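Local coordinates for protein light Chain (Clostridium botulinum, PDB 6BVD) that is the zinc metalloprotease light chain of a mosaic botulinum neurotoxin, probably cleaving a neuronal SNARE protein to block neurotransmitter release, at residues T125-F130 with A298-K303. Sequence-based numbering, arbitrary orientation.
Sequences TQEEQF and ASRLNK
Arg300 reaches from helix 280-301 to the turn at Gln126-Gln129, and its guanidinium lies beneath the side chain of Glu127. CG of Glu127 sits over the centre of that flat group, 4.1 Å above its plane, and the two side chains cross at about a right angle. The carboxylate passes beyond without forming a salt bridge: Glu127 OE2 stays 5.2 Å from Arg300 NH2. A bend at chi3 (-81°) turns the guanidinium toward Thr125, where Arg300 NH1 comes 3.5 Å from Thr125 OG1, a hydroxyl already hydrogen-bonded to Asn122 N; Arg300 NH2 makes a weak hydrogen bond to Asn122 O. At the guanidinium edge, in its plane, Arg300 NH1 makes a weak hydrogen bond to a water. That water is 2.9 Å from Glu127 O and also near Gln129 O; it can donate to either, though more acceptors surround it than it has protons. The type I turn from Gln126 to Gln129, closed by Gln129 N to Gln126 O, leads into strand 129-130, which pairs in parallel with 306-307, and Glu128 and Phe130 bond through their backbones to the chain that follows the helix, at Asn305 and Thr306 among others. Lys303 runs side by side with Glu127, pointing the same way, and Lys303 CD lies 3.4 Å from Glu127 OE1. Its chain kinks only at chi4 (61°), carrying NZ to a weak hydrogen bond with Ser299 O, while Lys303 NZ remains 4.1 Å from the oppositely charged Glu127 OE1, beyond a salt bridge. Further along, Leu301 CD1 meets the edge of the Phe130 ring near its plane, 3.8 Å from CZ, and both residues also touch helix 313-323.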
ATOM      1  N   THR A 125       7.313   4.008 -44.101  1.00 28.28           N
ATOM      2  CA  THR A 125       6.646   5.329 -44.110  1.00 26.74           C
ATOM      3  C   THR A 125       7.653   6.375 -44.597  1.00 28.35           C
ATOM      4  O   THR A 125       8.860   6.113 -44.614  1.00 30.35           O
ATOM      5  CB  THR A 125       6.063   5.724 -42.714  1.00 27.06           C
ATOM      6  OG1 THR A 125       7.108   5.841 -41.741  1.00 27.50           O
ATOM      7  CG2 THR A 125       5.034   4.715 -42.222  1.00 26.15           C
ATOM      8  N   GLN A 126       7.170   7.532 -45.064  1.00 25.52           N
ATOM      9  CA  GLN A 126       8.045   8.594 -45.569  1.00 26.15           C
ATOM     10  C   GLN A 126       8.976   9.178 -44.495  1.00 29.87           C
ATOM     11  O   GLN A 126       8.510   9.564 -43.412  1.00 24.87           O
ATOM     12  CB  GLN A 126       7.210   9.742 -46.164  1.00 29.43           C
ATOM     13  CG  GLN A 126       6.430   9.344 -47.377  1.00 47.89           C
ATOM     14  CD  GLN A 126       5.088   8.710 -47.026  1.00 75.02           C
ATOM     15  OE1 GLN A 126       4.737   8.566 -45.842  1.00 75.78           O
ATOM     16  NE2 GLN A 126       4.334   8.313 -48.055  1.00 87.48           N
ATOM     17  N   GLU A 127      10.254   9.333 -44.846  1.00 23.82           N
ATOM     18  CA  GLU A 127      11.267   9.828 -43.903  1.00 28.42           C
ATOM     19  C   GLU A 127      11.010  11.275 -43.450  1.00 29.21           C
ATOM     20  O   GLU A 127      11.332  11.623 -42.319  1.00 26.18           O
ATOM     21  CB  GLU A 127      12.662   9.730 -44.518  1.00 27.34           C
ATOM     22  CG  GLU A 127      13.019   8.282 -44.916  1.00 42.21           C
ATOM     23  CD  GLU A 127      14.472   8.106 -45.327  1.00 50.98           C
ATOM     24  OE1 GLU A 127      15.319   8.934 -44.926  1.00 53.89           O
ATOM     25  OE2 GLU A 127      14.767   7.124 -46.049  1.00 64.68           O
ATOM     26  N   GLU A 128      10.427  12.092 -44.331  1.00 19.70           N
ATOM     27  CA  GLU A 128      10.162  13.516 -44.034  1.00 24.87           C
ATOM     28  C   GLU A 128       8.982  13.763 -43.113  1.00 23.93           C
ATOM     29  O   GLU A 128       8.694  14.901 -42.720  1.00 24.87           O
ATOM     30  CB  GLU A 128       9.919  14.296 -45.341  1.00 31.05           C
ATOM     31  CG  GLU A 128      11.045  14.213 -46.319  1.00 47.57           C
ATOM     32  CD  GLU A 128      11.060  12.907 -47.105  1.00 60.84           C
ATOM     33  OE1 GLU A 128      10.063  12.141 -47.047  1.00 61.91           O
ATOM     34  OE2 GLU A 128      12.103  12.629 -47.731  1.00 59.84           O
ATOM     35  N   GLN A 129       8.297  12.699 -42.751  1.00 25.56           N
ATOM     36  CA  GLN A 129       7.017  12.807 -42.078  1.00 23.34           C
ATOM     37  C   GLN A 129       7.015  12.099 -40.742  1.00 33.76           C
ATOM     38  O   GLN A 129       7.550  10.989 -40.632  1.00 29.11           O
ATOM     39  CB  GLN A 129       5.941  12.220 -42.979  1.00 34.81           C
ATOM     40  CG  GLN A 129       4.545  12.670 -42.699  1.00 50.90           C
ATOM     41  CD  GLN A 129       3.562  12.093 -43.696  1.00 55.51           C
ATOM     42  OE1 GLN A 129       3.690  10.945 -44.116  1.00 56.90           O
ATOM     43  NE2 GLN A 129       2.560  12.885 -44.066  1.00 56.87           N
ATOM     44  N   PHE A 130       6.476  12.766 -39.723  1.00 22.99           N
ATOM     45  CA  PHE A 130       6.046  12.091 -38.496  1.00 26.85           C
ATOM     46  C   PHE A 130       4.696  11.445 -38.791  1.00 28.92           C
ATOM     47  O   PHE A 130       3.696  12.150 -39.009  1.00 25.83           O
ATOM     48  CB  PHE A 130       5.917  13.057 -37.306  1.00 19.96           C
ATOM     49  CG  PHE A 130       7.216  13.308 -36.561  1.00 22.32           C
ATOM     50  CD1 PHE A 130       8.251  12.372 -36.579  1.00 17.50           C
ATOM     51  CD2 PHE A 130       7.405  14.502 -35.875  1.00 21.64           C
ATOM     52  CE1 PHE A 130       9.465  12.641 -35.903  1.00 24.15           C
ATOM     53  CE2 PHE A 130       8.591  14.772 -35.196  1.00 26.70           C
ATOM     54  CZ  PHE A 130       9.624  13.833 -35.201  1.00 27.22           C
ATOM     55  N   ALA A 298      18.522   8.656 -36.585  1.00 26.36           N
ATOM     56  CA  ALA A 298      19.091  10.005 -36.490  1.00 32.06           C
ATOM     57  C   ALA A 298      19.040  10.718 -37.834  1.00 33.47           C
ATOM     58  O   ALA A 298      18.718  11.913 -37.905  1.00 31.75           O
ATOM     59  CB  ALA A 298      20.537   9.965 -35.970  1.00 30.31           C
ATOM     60  N   SER A 299      19.391   9.981 -38.887  1.00 30.53           N
ATOM     61  CA  SER A 299      19.385  10.477 -40.261  1.00 28.10           C
ATOM     62  C   SER A 299      17.983  10.880 -40.730  1.00 28.22           C
ATOM     63  O   SER A 299      17.796  11.890 -41.410  1.00 33.12           O
ATOM     64  CB  SER A 299      19.979   9.408 -41.186  1.00 34.07           C
ATOM     65  OG  SER A 299      20.157   9.905 -42.488  1.00 38.36           O
ATOM     66  N   ARG A 300      17.010  10.054 -40.384  1.00 30.35           N
ATOM     67  CA  ARG A 300      15.623  10.271 -40.752  1.00 35.68           C
ATOM     68  C   ARG A 300      15.029  11.464 -39.975  1.00 36.31           C
ATOM     69  O   ARG A 300      14.227  12.227 -40.509  1.00 35.10           O
ATOM     70  CB  ARG A 300      14.832   8.981 -40.518  1.00 36.89           C
ATOM     71  CG  ARG A 300      13.357   9.116 -40.698  1.00 47.67           C
ATOM     72  CD  ARG A 300      12.623   7.983 -40.048  1.00 41.07           C
ATOM     73  NE  ARG A 300      12.619   6.801 -40.894  1.00 44.61           N
ATOM     74  CZ  ARG A 300      11.575   6.365 -41.586  1.00 35.68           C
ATOM     75  NH1 ARG A 300      10.414   7.012 -41.569  1.00 26.48           N
ATOM     76  NH2 ARG A 300      11.708   5.265 -42.306  1.00 35.69           N
ATOM     77  N   LEU A 301      15.452  11.637 -38.727  1.00 26.32           N
ATOM     78  CA  LEU A 301      14.980  12.736 -37.895  1.00 30.83           C
ATOM     79  C   LEU A 301      15.456  14.085 -38.459  1.00 31.18           C
ATOM     80  O   LEU A 301      14.799  15.120 -38.262  1.00 29.59           O
ATOM     81  CB  LEU A 301      15.463  12.552 -36.428  1.00 22.38           C
ATOM     82  CG  LEU A 301      14.959  13.511 -35.357  1.00 18.96           C
ATOM     83  CD1 LEU A 301      13.416  13.370 -35.234  1.00 19.20           C
ATOM     84  CD2 LEU A 301      15.626  13.194 -34.003  1.00 20.18           C
ATOM     85  N   ASN A 302      16.589  14.087 -39.155  1.00 32.12           N
ATOM     86  CA  ASN A 302      17.084  15.329 -39.790  1.00 30.89           C
ATOM     87  C   ASN A 302      16.212  15.765 -40.982  1.00 32.44           C
ATOM     88  O   ASN A 302      16.271  16.925 -41.423  1.00 32.51           O
ATOM     89  CB  ASN A 302      18.524  15.162 -40.258  1.00 28.50           C
ATOM     90  CG  ASN A 302      19.519  15.188 -39.098  1.00 32.77           C
ATOM     91  OD1 ASN A 302      19.397  16.010 -38.204  1.00 33.61           O
ATOM     92  ND2 ASN A 302      20.500  14.285 -39.118  1.00 32.39           N
ATOM     93  N   LYS A 303      15.389  14.845 -41.464  1.00 25.18           N
ATOM     94  CA  LYS A 303      14.559  15.107 -42.634  1.00 29.23           C
ATOM     95  C   LYS A 303      13.106  15.487 -42.313  1.00 22.98           C
ATOM     96  O   LYS A 303      12.379  15.927 -43.201  1.00 33.58           O
ATOM     97  CB  LYS A 303      14.567  13.876 -43.554  1.00 28.81           C
ATOM     98  CG  LYS A 303      15.953  13.485 -44.078  1.00 31.12           C
ATOM     99  CD  LYS A 303      15.865  12.278 -45.005  1.00 34.82           C
ATOM    100  CE  LYS A 303      17.191  11.993 -45.699  1.00 43.18           C
ATOM    101  NZ  LYS A 303      18.304  11.669 -44.740  1.00 52.57           N
TER
HETATM  102  O   HOH W   1      10.420  10.027 -40.055  1.00 25.33           O